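Local coordinates for ketosynthase (Streptomyces sp. MSC090213JE08, PDB 6KXF), which probably catalyses the decarboxylative condensation of a fatty acyl group with malonyl-ACP, giving a 3-oxoacyl-ACP two carbons longer, at residues R9-G14 and A251-E256; I42-T47 and D198-K203; E48-N53 and A204-K209. All coordinates share one frame; numbering follows the deposited sequence.

Overall arrangement
The three contacts fall into two groups. Contact 1 lies where strands 10-19 and 255-264 meet in the large mixed sheet, on the opposite side of the chain's centre from the others. Its centre is 35 Å from that of contact 2 and 40 Å from that of contact 3, the nearest atoms about 17 and 26 Å away. Contacts 2 and 3 adjoin, with centres 9 Å apart: the loop 42-53 runs past the start of helix 202-210 and then along its first turns. That helix borders the pocket of the bound octenoyl-amide phosphopantetheine analogue. Lys203 of contact 2 and Leu207 and Phe208 of contact 3 touch this ligand; the Cys201 side chain is about 8 Å away.

Contact 1: residues R9-G14 and A251-E256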
loop_
_atom_site.group_PDB
_atom_site.type_symbol
_atom_site.label_atom_id
_atom_site.label_comp_id
_atom_site.label_asym_id
_atom_site.label_seq_id
_atom_site.Cartn_x
_atom_site.Cartn_y
_atom_site.Cartn_z
ATOM N N ARG A 9 9.291 17.924 -18.852
ATOM C CA ARG A 9 10.462 17.242 -18.289
ATOM C C ARG A 9 10.493 17.401 -16.759
ATOM O O ARG A 9 10.138 18.447 -16.201
ATOM C CB ARG A 9 11.697 17.770 -18.996
ATOM C CG ARG A 9 11.723 17.384 -20.469
ATOM C CD ARG A 9 13.102 16.906 -20.858
ATOM N NE ARG A 9 13.941 18.038 -21.087
ATOM C CZ ARG A 9 15.260 18.025 -21.098
ATOM N NH1 ARG A 9 15.956 16.998 -20.645
ATOM N NH2 ARG A 9 15.884 19.077 -21.578
ATOM N N VAL A 10 10.883 16.320 -16.083
ATOM C CA VAL A 10 10.863 16.234 -14.620
ATOM C C VAL A 10 12.244 15.733 -14.163
ATOM O O VAL A 10 12.716 14.714 -14.644
ATOM C CB VAL A 10 9.738 15.297 -14.169
ATOM C CG1 VAL A 10 9.820 14.960 -12.684
ATOM C CG2 VAL A 10 8.351 15.835 -14.532
ATOM N N VAL A 11 12.871 16.466 -13.250
ATOM C CA VAL A 11 14.223 16.197 -12.789
ATOM C C VAL A 11 14.223 15.970 -11.263
ATOM O O VAL A 11 13.285 16.383 -10.561
ATOM C CB VAL A 11 15.183 17.330 -13.203
ATOM C CG1 VAL A 11 15.439 17.342 -14.702
ATOM C CG2 VAL A 11 14.735 18.696 -12.715
ATOM N N LEU A 12 15.318 15.364 -10.770
ATOM C CA LEU A 12 15.575 15.077 -9.364
ATOM C C LEU A 12 16.552 16.109 -8.819
ATOM O O LEU A 12 17.700 16.117 -9.247
ATOM C CB LEU A 12 16.175 13.669 -9.252
ATOM C CG LEU A 12 15.283 12.557 -9.784
ATOM C CD1 LEU A 12 16.013 11.206 -9.859
ATOM C CD2 LEU A 12 14.027 12.450 -8.928
ATOM N N THR A 13 16.093 16.980 -7.916
ATOM C CA THR A 13 16.929 18.070 -7.424
ATOM C C THR A 13 17.388 17.846 -5.991
ATOM O O THR A 13 18.166 18.649 -5.474
ATOM C CB THR A 13 16.164 19.389 -7.532
ATOM O OG1 THR A 13 14.895 19.277 -6.902
ATOM C CG2 THR A 13 15.941 19.770 -8.976
ATOM N N GLY A 14 16.858 16.804 -5.336
ATOM C CA GLY A 14 17.155 16.549 -3.907
ATOM C C GLY A 14 16.987 15.087 -3.516
ATOM O O GLY A 14 16.015 14.433 -3.898
ATOM N N ALA A 251 18.916 25.371 -9.470
ATOM C CA ALA A 251 19.067 24.106 -8.717
ATOM C C ALA A 251 20.130 23.216 -9.368
ATOM O O ALA A 251 20.226 23.131 -10.562
ATOM C CB ALA A 251 17.746 23.353 -8.666
ATOM N N ARG A 252 20.843 22.456 -8.546
ATOM C CA ARG A 252 21.671 21.393 -9.050
ATOM C C ARG A 252 20.744 20.198 -9.322
ATOM O O ARG A 252 19.929 19.792 -8.456
ATOM C CB ARG A 252 22.807 21.077 -8.063
ATOM C CG ARG A 252 23.585 19.808 -8.402
ATOM C CD ARG A 252 23.038 18.541 -7.737
ATOM N NE ARG A 252 23.202 18.519 -6.282
ATOM C CZ ARG A 252 22.247 18.751 -5.384
ATOM N NH1 ARG A 252 21.002 19.073 -5.756
ATOM N NH2 ARG A 252 22.583 18.718 -4.108
ATOM N N ILE A 253 20.873 19.624 -10.510
ATOM C CA ILE A 253 20.054 18.485 -10.926
ATOM C C ILE A 253 20.912 17.223 -10.817
ATOM O O ILE A 253 21.968 17.121 -11.448
ATOM C CB ILE A 253 19.513 18.677 -12.345
ATOM C CG1 ILE A 253 18.514 19.830 -12.399
ATOM C CG2 ILE A 253 18.885 17.402 -12.895
ATOM C CD1 ILE A 253 18.375 20.383 -13.774
ATOM N N HIS A 254 20.435 16.263 -10.037
ATOM C CA HIS A 254 21.104 14.953 -9.912
ATOM C C HIS A 254 20.930 14.121 -11.188
ATOM O O HIS A 254 21.883 13.508 -11.657
ATOM C CB HIS A 254 20.570 14.204 -8.689
ATOM C CG HIS A 254 20.962 14.780 -7.372
ATOM N ND1 HIS A 254 22.276 14.773 -6.900
ATOM C CD2 HIS A 254 20.205 15.280 -6.367
ATOM C CE1 HIS A 254 22.299 15.255 -5.666
ATOM N NE2 HIS A 254 21.032 15.587 -5.315
ATOM N N ALA A 255 19.692 14.088 -11.719
ATOM C CA ALA A 255 19.325 13.240 -12.803
ATOM C C ALA A 255 17.913 13.605 -13.250
ATOM O O ALA A 255 17.233 14.392 -12.606
ATOM C CB ALA A 255 19.419 11.785 -12.391
ATOM N N GLU A 256 17.443 12.936 -14.302
ATOM C CA GLU A 256 16.126 13.210 -14.875
ATOM C C GLU A 256 15.253 11.961 -14.750
ATOM O O GLU A 256 15.746 10.843 -14.846
ATOM C CB GLU A 256 16.247 13.631 -16.344
ATOM C CG GLU A 256 14.884 13.859 -17.007
ATOM C CD GLU A 256 14.911 14.531 -18.373
ATOM O OE1 GLU A 256 15.987 14.882 -18.813
ATOM O OE2 GLU A 256 13.837 14.707 -18.976
HETATM O O HOH W 1 11.641 14.132 -17.745
#
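The backbones of Leu12 and Ala255 are joined by a short, almost straight hydrogen bond, Leu12 N to Ala255 O at 2.8 Å with an N-H...O angle of 174°. The carbonyl O of Leu12 in turn accepts from His254 N at 2.9 Å. Between Val11 and Glu256 the pair is non-hydrogen-bonded and antiparallel. These links bring the start of strand 255-264 against strand 10-19, neighbours in the mixed sheet of the thiolase fold; strand 234-242 pairs with 10-19 as well.

Charged groups hold the outer end. Arg9 NH1 forms a salt bridge with Glu256 OE1 at 2.8 Å, meeting the carboxylate on its syn side, with the guanidinium and carboxylate planes 40° apart. Glu256 gets there with CG anti to its own N (chi1 177°) and an extended chain. A water that accepts from Val10 N at 2.9 Å lies beside its other oxygen, OE2.

Apolar contact is centred on Val11, whose CB lies 3.7 Å from Ile253 CG2, the two side chains crossing at about a right angle.

At the Thr13 end Arg252 NH1 makes a weak bond to Thr13 O, its firmer partner being Asp92, which takes Arg252 NH2 in a salt bridge. The His254 imidazole lies against this guanidinium, NE2 standing 3.4 Å above its centre. His254 NE2 also bonds Asp92, and ND1 bonds Glu354.

With a carboxylate at each ring nitrogen, His254 is likely to be pushed toward its protonated form, and the same acidic neighbours would offset the charge of the adjacent Arg252.

Contact 2: residues I42-T47 and D198-K203; sequences ITRFDT and DAVCRK
The carbonyl oxygen of Val200 receives a hydrogen bond from a water at 2.8 Å, and the same water accepts one from Arg44 NH1 at 3.1 Å, bridging the loop and segment 198-203. The water sits at the edge of the Arg44 guanidinium, in its plane. Here the chain leaves strand 191-198 of the thiolase fold and enters helix 202-210. Cys201 occupies the N-cap, its SG capping the backbone N of Ala204.

The Arg44 chain, bent at chi2 and chi3, brings NH1 to the water; nearer the backbone, Arg44 CB lies 4.0 Å from Val200 CG1. Glu233 takes the charge: its carboxylate forms a salt bridge with Arg44 NH1 and accepts from Val200 N, so one acid and one water tie Arg44 to this turn.

Most of the remaining contact is made by the ring of Phe45. Its CG stands between the backbone N and the carbonyl carbon (chi1 57°), and the ring slides in beside the beginning of the helix. Val200 CG1 meets the ring edge, 3.6 Å from Phe45 CE1. Arg202 sends its extended side chain to a neighbouring ketosynthase chain, bonding Ser135 O and making a cation-pi contact with Tyr136 there.

Phe45 is clasped from both faces: Ile42 CG2 lies over the centre of one, while across the other Arg202 CA makes a CH-pi contact 3.9 Å from the ring centroid and 6° off the normal.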
loop_
_atom_site.group_PDB
_atom_site.type_symbol
_atom_site.label_atom_id
_atom_site.label_comp_id
_atom_site.label_asym_id
_atom_site.label_seq_id
_atom_site.Cartn_x
_atom_site.Cartn_y
_atom_site.Cartn_z
ATOM N N ILE A 42 20.116 -6.824 15.897
ATOM C CA ILE A 42 18.804 -6.223 16.147
ATOM C C ILE A 42 18.806 -5.610 17.541
ATOM O O ILE A 42 19.291 -6.250 18.480
ATOM C CB ILE A 42 17.698 -7.280 15.936
ATOM C CG1 ILE A 42 17.564 -7.602 14.447
ATOM C CG2 ILE A 42 16.358 -6.870 16.541
ATOM C CD1 ILE A 42 16.884 -8.920 14.151
ATOM N N THR A 43 18.330 -4.353 17.660
ATOM C CA THR A 43 18.212 -3.678 18.945
ATOM C C THR A 43 16.753 -3.271 19.196
ATOM O O THR A 43 16.433 -2.772 20.224
ATOM C CB THR A 43 19.095 -2.431 19.044
ATOM O OG1 THR A 43 18.564 -1.522 18.086
ATOM C CG2 THR A 43 20.567 -2.652 18.767
ATOM N N ARG A 44 15.879 -3.441 18.218
ATOM C CA ARG A 44 14.583 -2.747 18.236
ATOM C C ARG A 44 13.528 -3.595 18.959
ATOM O O ARG A 44 12.574 -3.034 19.504
ATOM C CB ARG A 44 14.169 -2.399 16.797
ATOM C CG ARG A 44 13.006 -1.412 16.694
ATOM C CD ARG A 44 13.422 0.033 16.919
ATOM N NE ARG A 44 14.687 0.356 16.241
ATOM C CZ ARG A 44 14.813 0.614 14.936
ATOM N NH1 ARG A 44 13.725 0.635 14.179
ATOM N NH2 ARG A 44 16.006 0.875 14.408
ATOM N N PHE A 45 13.670 -4.928 18.913
ATOM C CA PHE A 45 12.775 -5.862 19.640
ATOM C C PHE A 45 13.578 -7.091 20.088
ATOM O O PHE A 45 14.765 -7.193 19.809
ATOM C CB PHE A 45 11.606 -6.320 18.777
ATOM C CG PHE A 45 12.020 -6.969 17.488
ATOM C CD1 PHE A 45 12.264 -6.205 16.363
ATOM C CD2 PHE A 45 12.192 -8.342 17.406
ATOM C CE1 PHE A 45 12.641 -6.806 15.173
ATOM C CE2 PHE A 45 12.596 -8.931 16.223
ATOM C CZ PHE A 45 12.799 -8.166 15.103
ATOM N N ASP A 46 12.909 -7.990 20.814
ATOM C CA ASP A 46 13.529 -9.137 21.456
ATOM C C ASP A 46 13.462 -10.313 20.486
ATOM O O ASP A 46 12.372 -10.697 20.056
ATOM C CB ASP A 46 12.844 -9.474 22.784
ATOM C CG ASP A 46 13.402 -10.711 23.483
ATOM O OD1 ASP A 46 14.605 -11.053 23.247
ATOM O OD2 ASP A 46 12.631 -11.338 24.254
ATOM N N THR A 47 14.637 -10.844 20.115
ATOM C CA THR A 47 14.734 -11.905 19.145
ATOM C C THR A 47 14.791 -13.299 19.811
ATOM O O THR A 47 14.907 -14.282 19.119
ATOM C CB THR A 47 15.932 -11.696 18.210
ATOM O OG1 THR A 47 17.121 -11.671 18.984
ATOM C CG2 THR A 47 15.844 -10.422 17.386
ATOM N N ASP A 198 10.057 2.717 6.138
ATOM C CA ASP A 198 9.645 1.566 6.919
ATOM C C ASP A 198 10.616 1.465 8.102
ATOM O O ASP A 198 11.701 1.983 8.038
ATOM C CB ASP A 198 9.584 0.282 6.079
ATOM C CG ASP A 198 8.188 -0.101 5.553
ATOM O OD1 ASP A 198 7.299 -0.386 6.377
ATOM O OD2 ASP A 198 7.982 -0.058 4.308
ATOM N N ALA A 199 10.184 0.757 9.153
ATOM C CA ALA A 199 10.910 0.565 10.399
ATOM C C ALA A 199 10.923 -0.933 10.761
ATOM O O ALA A 199 9.887 -1.628 10.708
ATOM C CB ALA A 199 10.240 1.350 11.503
ATOM N N VAL A 200 12.101 -1.400 11.168
ATOM C CA VAL A 200 12.303 -2.788 11.620
ATOM C C VAL A 200 11.256 -3.099 12.694
ATOM O O VAL A 200 10.982 -2.276 13.573
ATOM C CB VAL A 200 13.744 -2.944 12.131
ATOM C CG1 VAL A 200 13.911 -4.038 13.179
ATOM C CG2 VAL A 200 14.699 -3.157 10.959
ATOM N N CYS A 201 10.652 -4.281 12.589
ATOM C CA CYS A 201 9.599 -4.684 13.494
ATOM C C CYS A 201 9.578 -6.210 13.570
ATOM O O CYS A 201 10.074 -6.905 12.688
ATOM C CB CYS A 201 8.236 -4.150 13.067
ATOM S SG CYS A 201 7.704 -4.722 11.432
ATOM N N ARG A 202 8.986 -6.692 14.657
ATOM C CA ARG A 202 8.848 -8.081 14.927
ATOM C C ARG A 202 8.052 -8.752 13.816
ATOM O O ARG A 202 8.361 -9.867 13.434
ATOM C CB ARG A 202 8.151 -8.269 16.270
ATOM C CG ARG A 202 8.067 -9.722 16.701
ATOM C CD ARG A 202 7.793 -9.756 18.189
ATOM N NE ARG A 202 7.494 -11.105 18.591
ATOM C CZ ARG A 202 7.888 -11.625 19.729
ATOM N NH1 ARG A 202 8.678 -10.930 20.532
ATOM N NH2 ARG A 202 7.475 -12.828 20.058
ATOM N N LYS A 203 7.027 -8.064 13.319
ATOM C CA LYS A 203 6.122 -8.678 12.348
ATOM C C LYS A 203 6.885 -9.120 11.094
ATOM O O LYS A 203 6.732 -10.269 10.651
ATOM C CB LYS A 203 4.985 -7.729 11.969
ATOM C CG LYS A 203 3.983 -8.263 10.946
ATOM C CD LYS A 203 3.416 -7.113 10.148
ATOM C CE LYS A 203 2.504 -7.476 9.001
ATOM N NZ LYS A 203 2.116 -6.220 8.309
HETATM O O HOH W 2 10.708 0.246 14.697
#

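Contact 3: residues E48-N53 and A204-K209. With DYF ([(3~{R})-2,2-dimethyl-4-[[3-[2-[[(~{E})-oct-2-enoyl]amino]ethylamino]-3-oxidanylidene-propyl]amino]-3-oxidanyl-4-oxidanylidene-butyl] dihydrogen phosphate), chain D.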
loop_
_atom_site.group_PDB
_atom_site.type_symbol
_atom_site.label_atom_id
_atom_site.label_comp_id
_atom_site.label_asym_id
_atom_site.label_seq_id
_atom_site.Cartn_x
_atom_site.Cartn_y
_atom_site.Cartn_z
ATOM N N GLU A 48 14.727 -13.382 21.138
ATOM C CA GLU A 48 14.824 -14.675 21.821
ATOM C C GLU A 48 13.801 -15.640 21.203
ATOM O O GLU A 48 12.611 -15.354 21.122
ATOM C CB GLU A 48 14.680 -14.500 23.338
ATOM C CG GLU A 48 14.907 -15.780 24.126
ATOM C CD GLU A 48 16.298 -16.379 23.970
ATOM O OE1 GLU A 48 16.408 -17.598 23.821
ATOM O OE2 GLU A 48 17.273 -15.619 24.001
ATOM N N GLY A 49 14.294 -16.785 20.719
ATOM C CA GLY A 49 13.445 -17.847 20.209
ATOM C C GLY A 49 13.376 -17.893 18.696
ATOM O O GLY A 49 12.834 -18.867 18.127
ATOM N N PHE A 50 13.890 -16.844 18.022
ATOM C CA PHE A 50 13.909 -16.815 16.544
ATOM C C PHE A 50 15.097 -17.602 15.969
ATOM O O PHE A 50 15.057 -18.050 14.805
ATOM C CB PHE A 50 13.891 -15.368 16.038
ATOM C CG PHE A 50 12.538 -14.712 16.087
ATOM C CD1 PHE A 50 11.578 -14.995 15.128
ATOM C CD2 PHE A 50 12.242 -13.770 17.054
ATOM C CE1 PHE A 50 10.340 -14.368 15.150
ATOM C CE2 PHE A 50 11.010 -13.144 17.072
ATOM C CZ PHE A 50 10.061 -13.446 16.118
ATOM N N GLY A 51 16.134 -17.796 16.784
ATOM C CA GLY A 51 17.306 -18.561 16.390
ATOM C C GLY A 51 18.324 -17.733 15.624
ATOM O O GLY A 51 19.250 -18.312 15.091
ATOM N N GLN A 52 18.121 -16.401 15.560
ATOM C CA GLN A 52 19.009 -15.423 14.865
ATOM C C GLN A 52 18.633 -14.004 15.306
ATOM O O GLN A 52 17.518 -13.718 15.829
ATOM C CB GLN A 52 19.001 -15.582 13.335
ATOM C CG GLN A 52 17.615 -15.505 12.687
ATOM C CD GLN A 52 17.562 -15.972 11.244
ATOM O OE1 GLN A 52 17.083 -17.058 10.951
ATOM N NE2 GLN A 52 17.993 -15.135 10.305
ATOM N N ASN A 53 19.578 -13.099 15.082
ATOM C CA ASN A 53 19.611 -11.826 15.748
ATOM C C ASN A 53 20.128 -10.676 14.844
ATOM O O ASN A 53 20.473 -9.627 15.355
ATOM C CB ASN A 53 20.485 -11.950 17.001
ATOM C CG ASN A 53 20.322 -10.766 17.929
ATOM O OD1 ASN A 53 19.197 -10.384 18.257
ATOM N ND2 ASN A 53 21.428 -10.140 18.302
ATOM N N ALA A 204 7.649 -8.196 10.497
ATOM C CA ALA A 204 8.375 -8.514 9.273
ATOM C C ALA A 204 9.375 -9.673 9.495
ATOM O O ALA A 204 9.541 -10.542 8.654
ATOM C CB ALA A 204 9.057 -7.265 8.771
ATOM N N PHE A 205 10.082 -9.649 10.627
ATOM C CA PHE A 205 11.072 -10.640 10.932
ATOM C C PHE A 205 10.415 -12.034 11.032
ATOM O O PHE A 205 10.881 -12.987 10.413
ATOM C CB PHE A 205 11.769 -10.235 12.218
ATOM C CG PHE A 205 13.008 -11.009 12.562
ATOM C CD1 PHE A 205 14.147 -10.901 11.785
ATOM C CD2 PHE A 205 13.074 -11.745 13.736
ATOM C CE1 PHE A 205 15.315 -11.552 12.146
ATOM C CE2 PHE A 205 14.242 -12.409 14.090
ATOM C CZ PHE A 205 15.364 -12.296 13.304
ATOM N N ALA A 206 9.330 -12.142 11.793
ATOM C CA ALA A 206 8.607 -13.432 11.957
ATOM C C ALA A 206 8.010 -13.894 10.628
ATOM O O ALA A 206 8.013 -15.100 10.320
ATOM C CB ALA A 206 7.529 -13.277 12.992
ATOM N N LEU A 207 7.478 -12.937 9.859
ATOM C CA LEU A 207 6.877 -13.233 8.569
ATOM C C LEU A 207 7.900 -13.967 7.695
ATOM O O LEU A 207 7.638 -15.087 7.172
ATOM C CB LEU A 207 6.436 -11.926 7.900
ATOM C CG LEU A 207 5.535 -12.037 6.665
ATOM C CD1 LEU A 207 4.781 -10.733 6.444
ATOM C CD2 LEU A 207 6.306 -12.392 5.393
ATOM N N PHE A 208 9.070 -13.339 7.526
ATOM C CA PHE A 208 10.074 -13.907 6.622
ATOM C C PHE A 208 10.597 -15.213 7.204
ATOM O O PHE A 208 10.833 -16.150 6.460
ATOM C CB PHE A 208 11.167 -12.893 6.280
ATOM C CG PHE A 208 10.728 -12.034 5.122
ATOM C CD1 PHE A 208 10.817 -12.510 3.823
ATOM C CD2 PHE A 208 10.107 -10.812 5.335
ATOM C CE1 PHE A 208 10.373 -11.748 2.751
ATOM C CE2 PHE A 208 9.663 -10.048 4.263
ATOM C CZ PHE A 208 9.795 -10.519 2.978
ATOM N N LYS A 209 10.766 -15.264 8.525
ATOM C CA LYS A 209 11.163 -16.537 9.190
ATOM C C LYS A 209 10.168 -17.650 8.811
ATOM O O LYS A 209 10.544 -18.672 8.241
ATOM C CB LYS A 209 11.288 -16.306 10.694
ATOM C CG LYS A 209 11.758 -17.507 11.500
ATOM C CD LYS A 209 13.027 -18.154 11.026
ATOM C CE LYS A 209 13.258 -19.459 11.756
ATOM N NZ LYS A 209 14.681 -19.839 11.683
HETATM C C29 DYF D . 5.289 -8.432 3.400
HETATM C C26 DYF D . 7.852 -7.768 0.491
HETATM C C25 DYF D . 8.126 -8.812 -0.305
HETATM O O13 DYF D . 9.534 -16.538 -1.928
HETATM C C21 DYF D . 8.063 -9.702 -3.813
HETATM C C17 DYF D . 10.207 -12.595 -3.250
HETATM O O11 DYF D . 6.272 -17.587 -2.860
HETATM N N22 DYF D . 8.644 -8.807 -2.985
HETATM C C10 DYF D . 7.536 -17.849 -2.279
HETATM N N19 DYF D . 9.317 -11.757 -3.994
HETATM C C30 DYF D . 3.969 -7.664 3.648
HETATM C C31 DYF D . 3.243 -7.952 4.969
HETATM N N14 DYF D . 7.687 -15.324 -2.474
HETATM C C28 DYF D . 5.783 -8.164 1.971
HETATM C C27 DYF D . 7.269 -7.890 1.908
HETATM C C23 DYF D . 8.823 -8.512 -1.654
HETATM C C20 DYF D . 9.444 -10.342 -4.244
HETATM C C16 DYF D . 9.645 -14.004 -3.225
HETATM C C15 DYF D . 8.395 -14.064 -2.378
HETATM C C12 DYF D . 8.370 -16.559 -2.199
HETATM C C01 DYF D . 6.490 -17.468 0.024
HETATM C C02 DYF D . 7.198 -18.483 -0.903
HETATM C C03 DYF D . 8.438 -19.047 -0.181
HETATM C C04 DYF D . 6.245 -19.672 -1.198
HETATM O O05 DYF D . 6.924 -20.613 -2.002
HETATM P P06 DYF D . 6.502 -20.955 -3.566
HETATM O O07 DYF D . 5.731 -22.266 -3.556
HETATM O O08 DYF D . 7.813 -21.182 -4.301
HETATM O O09 DYF D . 5.488 -19.999 -4.159
HETATM O O18 DYF D . 11.237 -12.267 -2.707
HETATM O O24 DYF D . 9.723 -7.719 -1.825
#
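The ring of Phe205 drives one edge into the face of Phe50, and this edge-to-face pair carries most of a contact otherwise made by packing. The planes are 67° apart and the centroids 4.9 Å. The penetrating edge is the CD2-CE2 side: Phe205 CE2 comes to 3.5 Å from Phe50 CG, while CD2 stands over the middle of the Phe50 ring. With CG anti to the backbone N (chi1 -169°), Phe205 leans off the helix toward the loop.

Phe50 is met along its rim too. Ala206 CB touches its CE1 at 3.7 Å, and Lys209 CG lies near the ring plane on the helix side. Pro141 of a neighbouring ketosynthase chain packs on Phe50 as well, which places the ring at the subunit interface. Were Phe50 replaced by an alanine, the edge of Phe205 would probably lose the face it abuts, and a gap would be likely to open between the loop, Ala206 and that proline.

Helix 202-210 follows strand 191-198 in the thiolase fold, and its two sides do different work. While Phe205, Ala206 and Lys209 receive the loop, Leu207 and Phe208 border the acyl chain of the bound phosphopantetheine analogue, which carries an octenoyl amide. Leu207 CD1 is 3.5 Å from the terminal carbon C31, and Phe208 CZ, at the ring edge, is 3.8 Å from C27, next to the double bond.

Beyond the rings, Gln52 CG passes 4.0 Å from Phe205 CZ. The amide stands almost perpendicular to that ring, and its NE2 bonds the carbonyl of Thr215. Gln52 O is buried without a polar partner, 3.6 Å from Phe205 CZ. Lys209 NZ stands 3.6 Å from Phe50 O, and the side chain makes a cation-pi contact with Phe142 of the neighbouring chain.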